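Local coordinates for membrane-associated protein VP24 (Marburg virus - Musoke, Kenya, 1980, PDB 4OR8), which may act as a minor matrix protein with a role in assembly of the viral nucleocapsid and in virion budding, at residues Gly236-Glu240 / Ala241-Glu245; Thr100-Pro104 / Phe105-Arg109; Met68-Leu71 / His72-Ser76. One frame throughout, in Å; residues are numbered along the deposited sequence.

Overall arrangement
Along the chain the contacts run in the order interaction 3, interaction 2, interaction 1, all inside the single VP24 family region. Interactions 1 and 2 are structurally alike: each leads from a strand to a helix, interaction 2 by way of a short connection, and their strands, 228-239 and 100-101, are parallel neighbours in the mixed sheet. Their centres lie about 11 Å apart, and Val238 and Leu243 pack on Ala107 and Leu108 of helix 104-115. Interaction 3, on the short helix 68-73 and the turn after it, is centred about 14 Å from interaction 2 and 18 Å from interaction 1; Leu71 reaches Leu237, and Met68 reaches Pro104. Each pair of contacts thus touches, while interactions 1 and 3 also meet the second subunit.

Interaction 1 of 3, residues Gly236-Glu240 / Ala241-Glu245; sequences GLVAE and AVLRE
Val238 and Val242 meet where strand 228-239 gives way to helix 240-244, their side chains crossing at about a right angle. The touching branch is Val238 CG1, which stands 3.8 Å from Val242 CB; it lies anti to its own backbone N (chi1 177°) and is thereby carried over the first turn of the helix. The same methyl also approaches Leu243, with Val238 CG1 4.2 Å from Leu243 CG. On the flank of the turn Ala239 CB makes a looser contact with Val242 CG2 at 4.2 Å. Around this apolar cluster Leu108 of helix 104-115 touches both Val242 and Leu243, and Phe61 and Ile63 add to the cover of Val242.

Backbone hydrogen bonds start the helix at this point. Val242 N gives one of 3.1 Å to Ala239 O, approaching from above the carbonyl plane, and Arg244 N reaches Glu240 O at 2.9 Å, nearly along the C=O axis.

Glu240 and Arg244, one helical turn apart, run side by side and point the same way. The Glu240 chain is extended whereas that of Arg244 bends at chi3 (-66°), and the carboxylate and guanidinium planes stand 55° apart. Their salt bridge joins OE2 to NH2, but both atoms are crowded in the model, so its exact geometry is doubtful. Glu240 OE2 also forms salt bridges with Arg206 of its own chain and with Arg244 of the second subunit. These arginines would favour a charged carboxylate, whereas Glu240 of the second subunit comes close and would work the other way, so the balance across the interface probably depends on the arginines.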
ATOM      1  N   GLY B 236      -7.389  -1.106 -13.476  1.00 22.74           N
ATOM      2  CA  GLY B 236      -7.366  -0.131 -12.406  1.00 16.05           C
ATOM      3  C   GLY B 236      -6.399  -0.565 -11.325  1.00 21.11           C
ATOM      4  O   GLY B 236      -5.825  -1.649 -11.398  1.00 20.65           O
ATOM      5  N   LEU B 237      -6.223   0.280 -10.317  1.00 26.41           N
ATOM      6  CA  LEU B 237      -5.284  -0.009  -9.247  1.00 20.81           C
ATOM      7  C   LEU B 237      -5.959   0.096  -7.888  1.00 22.16           C
ATOM      8  O   LEU B 237      -6.434   1.165  -7.503  1.00 28.65           O
ATOM      9  CB  LEU B 237      -4.098   0.955  -9.315  1.00 27.82           C
ATOM     10  CG  LEU B 237      -3.015   0.805  -8.248  1.00 30.25           C
ATOM     11  CD1 LEU B 237      -2.367  -0.564  -8.340  1.00 30.01           C
ATOM     12  CD2 LEU B 237      -1.972   1.903  -8.385  1.00 35.67           C
ATOM     13  N   VAL B 238      -6.010  -1.019  -7.166  1.00 16.11           N
ATOM     14  CA  VAL B 238      -6.535  -1.009  -5.808  1.00 18.70           C
ATOM     15  C   VAL B 238      -5.389  -0.889  -4.810  1.00 19.29           C
ATOM     16  O   VAL B 238      -4.503  -1.741  -4.765  1.00 18.62           O
ATOM     17  CB  VAL B 238      -7.373  -2.262  -5.496  1.00 17.32           C
ATOM     18  CG1 VAL B 238      -7.831  -2.236  -4.049  1.00  9.01           C
ATOM     19  CG2 VAL B 238      -8.575  -2.347  -6.425  1.00 12.26           C
ATOM     20  N   ALA B 239      -5.411   0.182  -4.022  1.00 17.66           N
ATOM     21  CA  ALA B 239      -4.368   0.442  -3.040  1.00 12.26           C
ATOM     22  C   ALA B 239      -4.345  -0.637  -1.970  1.00 15.62           C
ATOM     23  O   ALA B 239      -5.387  -1.140  -1.556  1.00 20.98           O
ATOM     24  CB  ALA B 239      -4.561   1.803  -2.412  1.00 12.45           C
ATOM     25  N   GLU B 240      -3.143  -0.976  -1.526  1.00 17.52           N
ATOM     26  CA  GLU B 240      -2.923  -2.048  -0.565  1.00 12.83           C
ATOM     27  C   GLU B 240      -3.752  -1.895   0.709  1.00 19.39           C
ATOM     28  O   GLU B 240      -4.294  -2.874   1.223  1.00 22.26           O
ATOM     29  CB  GLU B 240      -1.435  -2.110  -0.222  1.00 20.70           C
ATOM     30  CG  GLU B 240      -1.009  -3.327   0.564  1.00 30.83           C
ATOM     31  CD  GLU B 240       0.499  -3.406   0.708  1.00 39.95           C
ATOM     32  OE1 GLU B 240       1.202  -2.677  -0.024  1.00 35.34           O
ATOM     33  OE2 GLU B 240       0.983  -4.190   1.553  1.00 36.71           O
ATOM     34  N   ALA B 241      -3.852  -0.664   1.208  1.00 19.78           N
ATOM     35  CA  ALA B 241      -4.569  -0.380   2.449  1.00 13.45           C
ATOM     36  C   ALA B 241      -6.050  -0.771   2.388  1.00 20.29           C
ATOM     37  O   ALA B 241      -6.640  -1.165   3.395  1.00 23.81           O
ATOM     38  CB  ALA B 241      -4.420   1.080   2.819  1.00 10.69           C
ATOM     39  N   VAL B 242      -6.641  -0.657   1.204  1.00 17.59           N
ATOM     40  CA  VAL B 242      -8.037  -1.026   0.989  1.00 17.69           C
ATOM     41  C   VAL B 242      -8.321  -2.458   1.432  1.00 21.26           C
ATOM     42  O   VAL B 242      -9.334  -2.733   2.078  1.00 16.20           O
ATOM     43  CB  VAL B 242      -8.419  -0.891  -0.499  1.00 21.62           C
ATOM     44  CG1 VAL B 242      -9.806  -1.463  -0.751  1.00 19.37           C
ATOM     45  CG2 VAL B 242      -8.339   0.563  -0.940  1.00 15.61           C
ATOM     46  N   LEU B 243      -7.412  -3.364   1.089  1.00 27.01           N
ATOM     47  CA  LEU B 243      -7.593  -4.781   1.381  1.00 19.87           C
ATOM     48  C   LEU B 243      -6.932  -5.204   2.690  1.00 18.81           C
ATOM     49  O   LEU B 243      -7.379  -6.148   3.339  1.00 20.87           O
ATOM     50  CB  LEU B 243      -7.064  -5.630   0.225  1.00 17.23           C
ATOM     51  CG  LEU B 243      -7.618  -5.257  -1.150  1.00 18.53           C
ATOM     52  CD1 LEU B 243      -6.993  -6.107  -2.234  1.00 15.28           C
ATOM     53  CD2 LEU B 243      -9.131  -5.396  -1.171  1.00 26.94           C
ATOM     54  N   ARG B 244      -5.870  -4.504   3.079  1.00 18.71           N
ATOM     55  CA  ARG B 244      -5.143  -4.855   4.297  1.00 25.51           C
ATOM     56  C   ARG B 244      -6.003  -4.634   5.537  1.00 22.58           C
ATOM     57  O   ARG B 244      -5.860  -5.328   6.542  1.00 26.73           O
ATOM     58  CB  ARG B 244      -3.842  -4.060   4.400  1.00 26.28           C
ATOM     59  CG  ARG B 244      -2.978  -4.460   5.575  1.00 16.09           C
ATOM     60  CD  ARG B 244      -1.641  -3.758   5.537  1.00 28.05           C
ATOM     61  NE  ARG B 244      -0.830  -4.168   4.395  1.00 32.16           N
ATOM     62  CZ  ARG B 244      -0.186  -5.329   4.317  1.00 27.59           C
ATOM     63  NH1 ARG B 244      -0.272  -6.207   5.306  1.00 29.10           N
ATOM     64  NH2 ARG B 244       0.536  -5.617   3.246  1.00 29.03           N
ATOM     65  N   GLU B 245      -6.904  -3.664   5.449  1.00 34.85           N
ATOM     66  CA  GLU B 245      -7.856  -3.389   6.513  1.00 35.59           C
ATOM     67  C   GLU B 245      -8.762  -4.594   6.778  1.00 30.46           C
ATOM     68  O   GLU B 245      -9.266  -4.769   7.884  1.00 35.22           O
ATOM     69  CB  GLU B 245      -8.697  -2.164   6.145  1.00 31.06           C
ATOM     70  CG  GLU B 245      -9.718  -1.752   7.192  1.00 35.74           C
ATOM     71  CD  GLU B 245     -10.449  -0.480   6.815  1.00 40.92           C
ATOM     72  OE1 GLU B 245     -10.012   0.198   5.858  1.00 37.24           O
ATOM     73  OE2 GLU B 245     -11.458  -0.157   7.477  1.00 42.43           O
TER

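Interaction 2 of 3, residues Thr100-Pro104 / Phe105-Arg109; sequences TIIEP and FLALR
Glu103 lays its side chain alongside Phe105, both pointing the same way just where the chain enters helix 104-115. Its CB sits over one face of the Phe105 ring, displaced toward the rim, in a CH-pi contact of 3.7 Å from Glu103 CB to the ring centroid. The next atom, CG, stays by the same part of the ring, with Glu103 CG 3.7 Å from Phe105 CZ. Beyond it the chain bends at chi2 (73°), turning the carboxylate to within 27° of the ring plane. At the tip, OE1 meets an aliphatic neighbour, with Glu103 OE1 3.8 Å from Leu106 CD2. The ring can lie beside Glu103 because Phe105 CG is placed between its own backbone N and carbonyl carbon (chi1 54°), which folds the phenyl back along the helix start. Trp52 meets the Phe105 ring edge-to-face.

Glu103 holds the N-cap position and Pro104 opens the first turn, where a proline's missing N-H costs no helical hydrogen bond. Here the N-cap residue also supplies a backbone acceptor: Ala107 N reaches Glu103 O at 3.1 Å, in the carbonyl plane, and Leu106 N makes a weak bond to the same oxygen. One residue on, Leu108 N bonds to Pro104 O at 2.8 Å.

On another side of this junction Ile102 CD1 approaches Ala107 CB at 4.3 Å, while Ile102 CB lies at the same distance from Leu106 CB. Val234 of strand 228-239 also packs against Ile102, and Ile63 lies against Pro104. The Leu108 side chain touches Phe61 and Ile63 of strand 59-64.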
ATOM      1  N   THR B 100      -8.404   1.188 -21.478  1.00 29.41           N
ATOM      2  CA  THR B 100      -8.956   2.283 -20.689  1.00 29.43           C
ATOM      3  C   THR B 100      -8.824   2.054 -19.186  1.00 22.80           C
ATOM      4  O   THR B 100      -8.984   0.940 -18.693  1.00 23.76           O
ATOM      5  CB  THR B 100     -10.435   2.552 -21.042  1.00 36.50           C
ATOM      6  OG1 THR B 100     -11.235   1.420 -20.681  1.00 28.45           O
ATOM      7  CG2 THR B 100     -10.584   2.825 -22.533  1.00 36.18           C
ATOM      8  N   ILE B 101      -8.537   3.129 -18.464  1.00 23.51           N
ATOM      9  CA  ILE B 101      -8.356   3.067 -17.023  1.00 18.22           C
ATOM     10  C   ILE B 101      -9.679   3.250 -16.300  1.00 19.40           C
ATOM     11  O   ILE B 101     -10.447   4.156 -16.614  1.00 17.38           O
ATOM     12  CB  ILE B 101      -7.378   4.149 -16.553  1.00 18.06           C
ATOM     13  CG1 ILE B 101      -6.043   3.992 -17.281  1.00 16.50           C
ATOM     14  CG2 ILE B 101      -7.191   4.088 -15.044  1.00 16.04           C
ATOM     15  CD1 ILE B 101      -5.073   5.105 -17.014  1.00 20.29           C
ATOM     16  N   ILE B 102      -9.945   2.386 -15.327  1.00 27.06           N
ATOM     17  CA  ILE B 102     -11.163   2.492 -14.538  1.00 19.88           C
ATOM     18  C   ILE B 102     -10.843   2.968 -13.131  1.00 21.66           C
ATOM     19  O   ILE B 102      -9.723   2.798 -12.650  1.00 28.17           O
ATOM     20  CB  ILE B 102     -11.920   1.154 -14.478  1.00 24.17           C
ATOM     21  CG1 ILE B 102     -11.021   0.056 -13.906  1.00 20.86           C
ATOM     22  CG2 ILE B 102     -12.422   0.767 -15.863  1.00 17.02           C
ATOM     23  CD1 ILE B 102     -11.696  -1.292 -13.794  1.00 15.60           C
ATOM     24  N   GLU B 103     -11.830   3.573 -12.481  1.00 26.45           N
ATOM     25  CA  GLU B 103     -11.678   4.056 -11.116  1.00 24.69           C
ATOM     26  C   GLU B 103     -11.358   2.899 -10.184  1.00 23.56           C
ATOM     27  O   GLU B 103     -11.773   1.768 -10.431  1.00 24.20           O
ATOM     28  CB  GLU B 103     -12.954   4.763 -10.649  1.00 34.74           C
ATOM     29  CG  GLU B 103     -13.208   6.108 -11.308  1.00 42.02           C
ATOM     30  CD  GLU B 103     -13.648   5.977 -12.753  1.00 64.26           C
ATOM     31  OE1 GLU B 103     -14.293   4.959 -13.090  1.00 55.21           O
ATOM     32  OE2 GLU B 103     -13.339   6.884 -13.554  1.00 75.81           O
ATOM     33  N   PRO B 104     -10.610   3.179  -9.107  1.00 28.70           N
ATOM     34  CA  PRO B 104     -10.220   2.135  -8.155  1.00 22.02           C
ATOM     35  C   PRO B 104     -11.403   1.417  -7.503  1.00 22.73           C
ATOM     36  O   PRO B 104     -11.286   0.227  -7.209  1.00 19.24           O
ATOM     37  CB  PRO B 104      -9.392   2.897  -7.110  1.00 20.66           C
ATOM     38  CG  PRO B 104      -9.721   4.329  -7.311  1.00 24.24           C
ATOM     39  CD  PRO B 104     -10.024   4.483  -8.759  1.00 24.59           C
ATOM     40  N   PHE B 105     -12.521   2.109  -7.290  1.00 32.10           N
ATOM     41  CA  PHE B 105     -13.690   1.468  -6.686  1.00 23.77           C
ATOM     42  C   PHE B 105     -14.383   0.499  -7.644  1.00 20.03           C
ATOM     43  O   PHE B 105     -15.079  -0.420  -7.217  1.00 24.34           O
ATOM     44  CB  PHE B 105     -14.684   2.494  -6.123  1.00 25.89           C
ATOM     45  CG  PHE B 105     -15.123   3.539  -7.114  1.00 34.43           C
ATOM     46  CD1 PHE B 105     -16.060   3.239  -8.093  1.00 28.37           C
ATOM     47  CD2 PHE B 105     -14.618   4.830  -7.048  1.00 34.86           C
ATOM     48  CE1 PHE B 105     -16.470   4.201  -9.000  1.00 29.62           C
ATOM     49  CE2 PHE B 105     -15.025   5.800  -7.950  1.00 30.24           C
ATOM     50  CZ  PHE B 105     -15.953   5.483  -8.928  1.00 37.99           C
ATOM     51  N   LEU B 106     -14.190   0.714  -8.939  1.00 22.35           N
ATOM     52  CA  LEU B 106     -14.680  -0.214  -9.947  1.00 20.27           C
ATOM     53  C   LEU B 106     -13.754  -1.423 -10.003  1.00 23.77           C
ATOM     54  O   LEU B 106     -14.187  -2.544 -10.271  1.00 24.24           O
ATOM     55  CB  LEU B 106     -14.742   0.470 -11.313  1.00 21.69           C
ATOM     56  CG  LEU B 106     -16.135   0.648 -11.918  1.00 30.76           C
ATOM     57  CD1 LEU B 106     -17.115   1.156 -10.877  1.00 29.83           C
ATOM     58  CD2 LEU B 106     -16.075   1.598 -13.097  1.00 31.00           C
ATOM     59  N   ALA B 107     -12.472  -1.186  -9.743  1.00 17.24           N
ATOM     60  CA  ALA B 107     -11.485  -2.257  -9.730  1.00 18.51           C
ATOM     61  C   ALA B 107     -11.666  -3.118  -8.488  1.00 20.64           C
ATOM     62  O   ALA B 107     -11.445  -4.328  -8.524  1.00 23.19           O
ATOM     63  CB  ALA B 107     -10.078  -1.685  -9.787  1.00 14.43           C
ATOM     64  N   LEU B 108     -12.063  -2.488  -7.386  1.00 18.05           N
ATOM     65  CA  LEU B 108     -12.358  -3.218  -6.163  1.00 15.33           C
ATOM     66  C   LEU B 108     -13.579  -4.090  -6.382  1.00 19.62           C
ATOM     67  O   LEU B 108     -13.633  -5.230  -5.922  1.00 21.02           O
ATOM     68  CB  LEU B 108     -12.617  -2.259  -5.001  1.00 12.80           C
ATOM     69  CG  LEU B 108     -13.047  -2.946  -3.701  1.00 14.65           C
ATOM     70  CD1 LEU B 108     -11.910  -3.769  -3.130  1.00 17.90           C
ATOM     71  CD2 LEU B 108     -13.544  -1.943  -2.682  1.00 17.84           C
ATOM     72  N   ARG B 109     -14.560  -3.537  -7.088  1.00 18.56           N
ATOM     73  CA  ARG B 109     -15.794  -4.250  -7.387  1.00 21.60           C
ATOM     74  C   ARG B 109     -15.480  -5.516  -8.168  1.00 17.91           C
ATOM     75  O   ARG B 109     -16.012  -6.584  -7.878  1.00 16.98           O
ATOM     76  CB  ARG B 109     -16.734  -3.349  -8.185  1.00 21.09           C
ATOM     77  CG  ARG B 109     -18.140  -3.890  -8.369  1.00 22.56           C
ATOM     78  CD  ARG B 109     -18.948  -2.954  -9.261  1.00 30.52           C
ATOM     79  NE  ARG B 109     -20.222  -3.533  -9.681  1.00 29.19           N
ATOM     80  CZ  ARG B 109     -21.403  -3.181  -9.188  1.00 31.31           C
ATOM     81  NH1 ARG B 109     -21.485  -2.242  -8.253  1.00 32.63           N
ATOM     82  NH2 ARG B 109     -22.506  -3.766  -9.633  1.00 35.53           N
TER

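Interaction 3 of 3, residues Met68-Leu71 / His72-Ser76; sequences MTLL and HHLKS
Met68 meets His72 one turn farther along helix 68-73, chiefly through its backbone oxygen. That carbonyl accepts two hydrogen bonds from the same residue: His72 ND1 reaches Met68 O at 2.7 Å with a nearly straight N-H (170°), and His72 N reaches Met68 O at 3.3 Å. The two donors come from opposite faces of the carbonyl plane. Met68 O itself lies in the plane of the imidazole, at its edge. His72 CG lies beside the backbone N of His72 (chi1 -78°), which brings its ring back along the helix, where ND1 can return to the preceding turn. The Met68 side chain, bent at both chi2 and chi3, crosses the histidine obliquely; its methyl gives a looser contact, with Met68 CE 3.9 Å from His72 CE1.

Thr69 contributes its carbonyl, which receives a hydrogen bond of 3.1 Å from His73 N to Thr69 O. Leu70 follows with both backbone and side chain: Leu74 N lies 2.9 Å from Leu70 O in a hydrogen bond, and the two leucine side chains touch with Leu70 CG 4.0 Å from Leu74 CD1. Leu71 turns to another side of the helix and enters the apolar region formed by Phe94, Phe235 and Leu237.

A type I beta turn runs from His73 to Ser76, closed by Ser76 N bonding to His73 O at 2.9 Å. The successive i to i+4 bonds mark a short alpha-helix, and its side chains make it amphipathic: Leu70, Leu71 and Leu74 are buried, Thr69 and His72 exposed. Its leucines pack on Trp83, Phe94 and strand 228-239, and the second subunit touches Leu70, His73 and Leu74, while one histidine is bonded back to its own helix.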
ATOM      1  N   MET B  68      -4.184   7.427  -9.676  1.00 30.01           N
ATOM      2  CA  MET B  68      -4.961   7.751 -10.867  1.00 30.91           C
ATOM      3  C   MET B  68      -4.211   8.659 -11.834  1.00 29.44           C
ATOM      4  O   MET B  68      -4.238   8.445 -13.045  1.00 39.59           O
ATOM      5  CB  MET B  68      -6.301   8.374 -10.478  1.00 33.40           C
ATOM      6  CG  MET B  68      -7.217   7.405  -9.759  1.00 49.29           C
ATOM      7  SD  MET B  68      -7.423   5.878 -10.699  1.00 63.43           S
ATOM      8  CE  MET B  68      -8.337   6.480 -12.120  1.00 33.38           C
ATOM      9  N   THR B  69      -3.542   9.671 -11.295  1.00 29.28           N
ATOM     10  CA  THR B  69      -2.765  10.584 -12.120  1.00 30.84           C
ATOM     11  C   THR B  69      -1.589   9.844 -12.748  1.00 28.71           C
ATOM     12  O   THR B  69      -1.315   9.994 -13.939  1.00 21.79           O
ATOM     13  CB  THR B  69      -2.248  11.781 -11.304  1.00 23.82           C
ATOM     14  OG1 THR B  69      -3.353  12.453 -10.690  1.00 22.82           O
ATOM     15  CG2 THR B  69      -1.510  12.758 -12.205  1.00 27.76           C
ATOM     16  N   LEU B  70      -0.909   9.037 -11.941  1.00 22.95           N
ATOM     17  CA  LEU B  70       0.232   8.260 -12.408  1.00 22.06           C
ATOM     18  C   LEU B  70      -0.152   7.248 -13.485  1.00 22.62           C
ATOM     19  O   LEU B  70       0.528   7.137 -14.504  1.00 24.80           O
ATOM     20  CB  LEU B  70       0.910   7.543 -11.240  1.00 20.53           C
ATOM     21  CG  LEU B  70       2.124   6.687 -11.610  1.00 27.03           C
ATOM     22  CD1 LEU B  70       3.240   7.550 -12.188  1.00 27.23           C
ATOM     23  CD2 LEU B  70       2.614   5.898 -10.409  1.00 22.95           C
ATOM     24  N   LEU B  71      -1.238   6.513 -13.257  1.00 20.58           N
ATOM     25  CA  LEU B  71      -1.702   5.507 -14.213  1.00 23.68           C
ATOM     26  C   LEU B  71      -1.957   6.104 -15.589  1.00 29.56           C
ATOM     27  O   LEU B  71      -1.596   5.516 -16.610  1.00 23.61           O
ATOM     28  CB  LEU B  71      -2.978   4.825 -13.715  1.00 29.42           C
ATOM     29  CG  LEU B  71      -2.832   3.731 -12.659  1.00 33.35           C
ATOM     30  CD1 LEU B  71      -4.202   3.224 -12.243  1.00 30.01           C
ATOM     31  CD2 LEU B  71      -1.972   2.593 -13.185  1.00 17.90           C
ATOM     32  N   HIS B  72      -2.584   7.274 -15.611  1.00 21.79           N
ATOM     33  CA  HIS B  72      -2.875   7.942 -16.868  1.00 24.31           C
ATOM     34  C   HIS B  72      -1.599   8.388 -17.571  1.00 22.88           C
ATOM     35  O   HIS B  72      -1.474   8.255 -18.787  1.00 36.09           O
ATOM     36  CB  HIS B  72      -3.826   9.120 -16.650  1.00 25.01           C
ATOM     37  CG  HIS B  72      -5.258   8.712 -16.485  1.00 28.16           C
ATOM     38  ND1 HIS B  72      -5.804   8.386 -15.263  1.00 31.06           N
ATOM     39  CD2 HIS B  72      -6.253   8.569 -17.392  1.00 21.82           C
ATOM     40  CE1 HIS B  72      -7.076   8.063 -15.423  1.00 31.21           C
ATOM     41  NE2 HIS B  72      -7.372   8.167 -16.706  1.00 27.27           N
ATOM     42  N   HIS B  73      -0.647   8.897 -16.800  1.00 18.41           N
ATOM     43  CA  HIS B  73       0.616   9.359 -17.360  1.00 27.81           C
ATOM     44  C   HIS B  73       1.453   8.216 -17.945  1.00 26.70           C
ATOM     45  O   HIS B  73       2.122   8.384 -18.963  1.00 24.01           O
ATOM     46  CB  HIS B  73       1.426  10.113 -16.307  1.00 26.83           C
ATOM     47  CG  HIS B  73       2.722  10.652 -16.823  1.00 34.75           C
ATOM     48  ND1 HIS B  73       2.794  11.509 -17.900  1.00 40.55           N
ATOM     49  CD2 HIS B  73       3.997  10.449 -16.417  1.00 33.57           C
ATOM     50  CE1 HIS B  73       4.057  11.816 -18.131  1.00 45.17           C
ATOM     51  NE2 HIS B  73       4.808  11.186 -17.246  1.00 45.21           N
ATOM     52  N   LEU B  74       1.405   7.055 -17.301  1.00 20.50           N
ATOM     53  CA  LEU B  74       2.163   5.891 -17.751  1.00 22.91           C
ATOM     54  C   LEU B  74       1.712   5.356 -19.117  1.00 26.37           C
ATOM     55  O   LEU B  74       2.405   4.542 -19.731  1.00 19.12           O
ATOM     56  CB  LEU B  74       2.095   4.777 -16.705  1.00 17.39           C
ATOM     57  CG  LEU B  74       2.783   5.027 -15.363  1.00 14.83           C
ATOM     58  CD1 LEU B  74       2.518   3.876 -14.406  1.00 16.43           C
ATOM     59  CD2 LEU B  74       4.273   5.232 -15.557  1.00 14.83           C
ATOM     60  N   LYS B  75       0.549   5.800 -19.587  1.00 19.17           N
ATOM     61  CA  LYS B  75       0.087   5.416 -20.918  1.00 27.24           C
ATOM     62  C   LYS B  75       0.787   6.250 -21.982  1.00 24.18           C
ATOM     63  O   LYS B  75       0.682   5.970 -23.174  1.00 21.44           O
ATOM     64  CB  LYS B  75      -1.435   5.543 -21.044  1.00 26.94           C
ATOM     65  CG  LYS B  75      -2.206   4.347 -20.511  1.00 22.92           C
ATOM     66  CD  LYS B  75      -3.707   4.582 -20.577  1.00 24.77           C
ATOM     67  CE  LYS B  75      -4.218   4.537 -22.006  1.00 34.56           C
ATOM     68  NZ  LYS B  75      -4.014   3.199 -22.625  1.00 27.94           N
ATOM     69  N   SER B  76       1.498   7.280 -21.540  1.00 19.81           N
ATOM     70  CA  SER B  76       2.323   8.074 -22.436  1.00 31.84           C
ATOM     71  C   SER B  76       3.712   7.457 -22.554  1.00 28.35           C
ATOM     72  O   SER B  76       4.192   6.801 -21.631  1.00 29.28           O
ATOM     73  CB  SER B  76       2.440   9.510 -21.924  1.00 26.72           C
ATOM     74  OG  SER B  76       3.368  10.248 -22.700  1.00 28.68           O
TER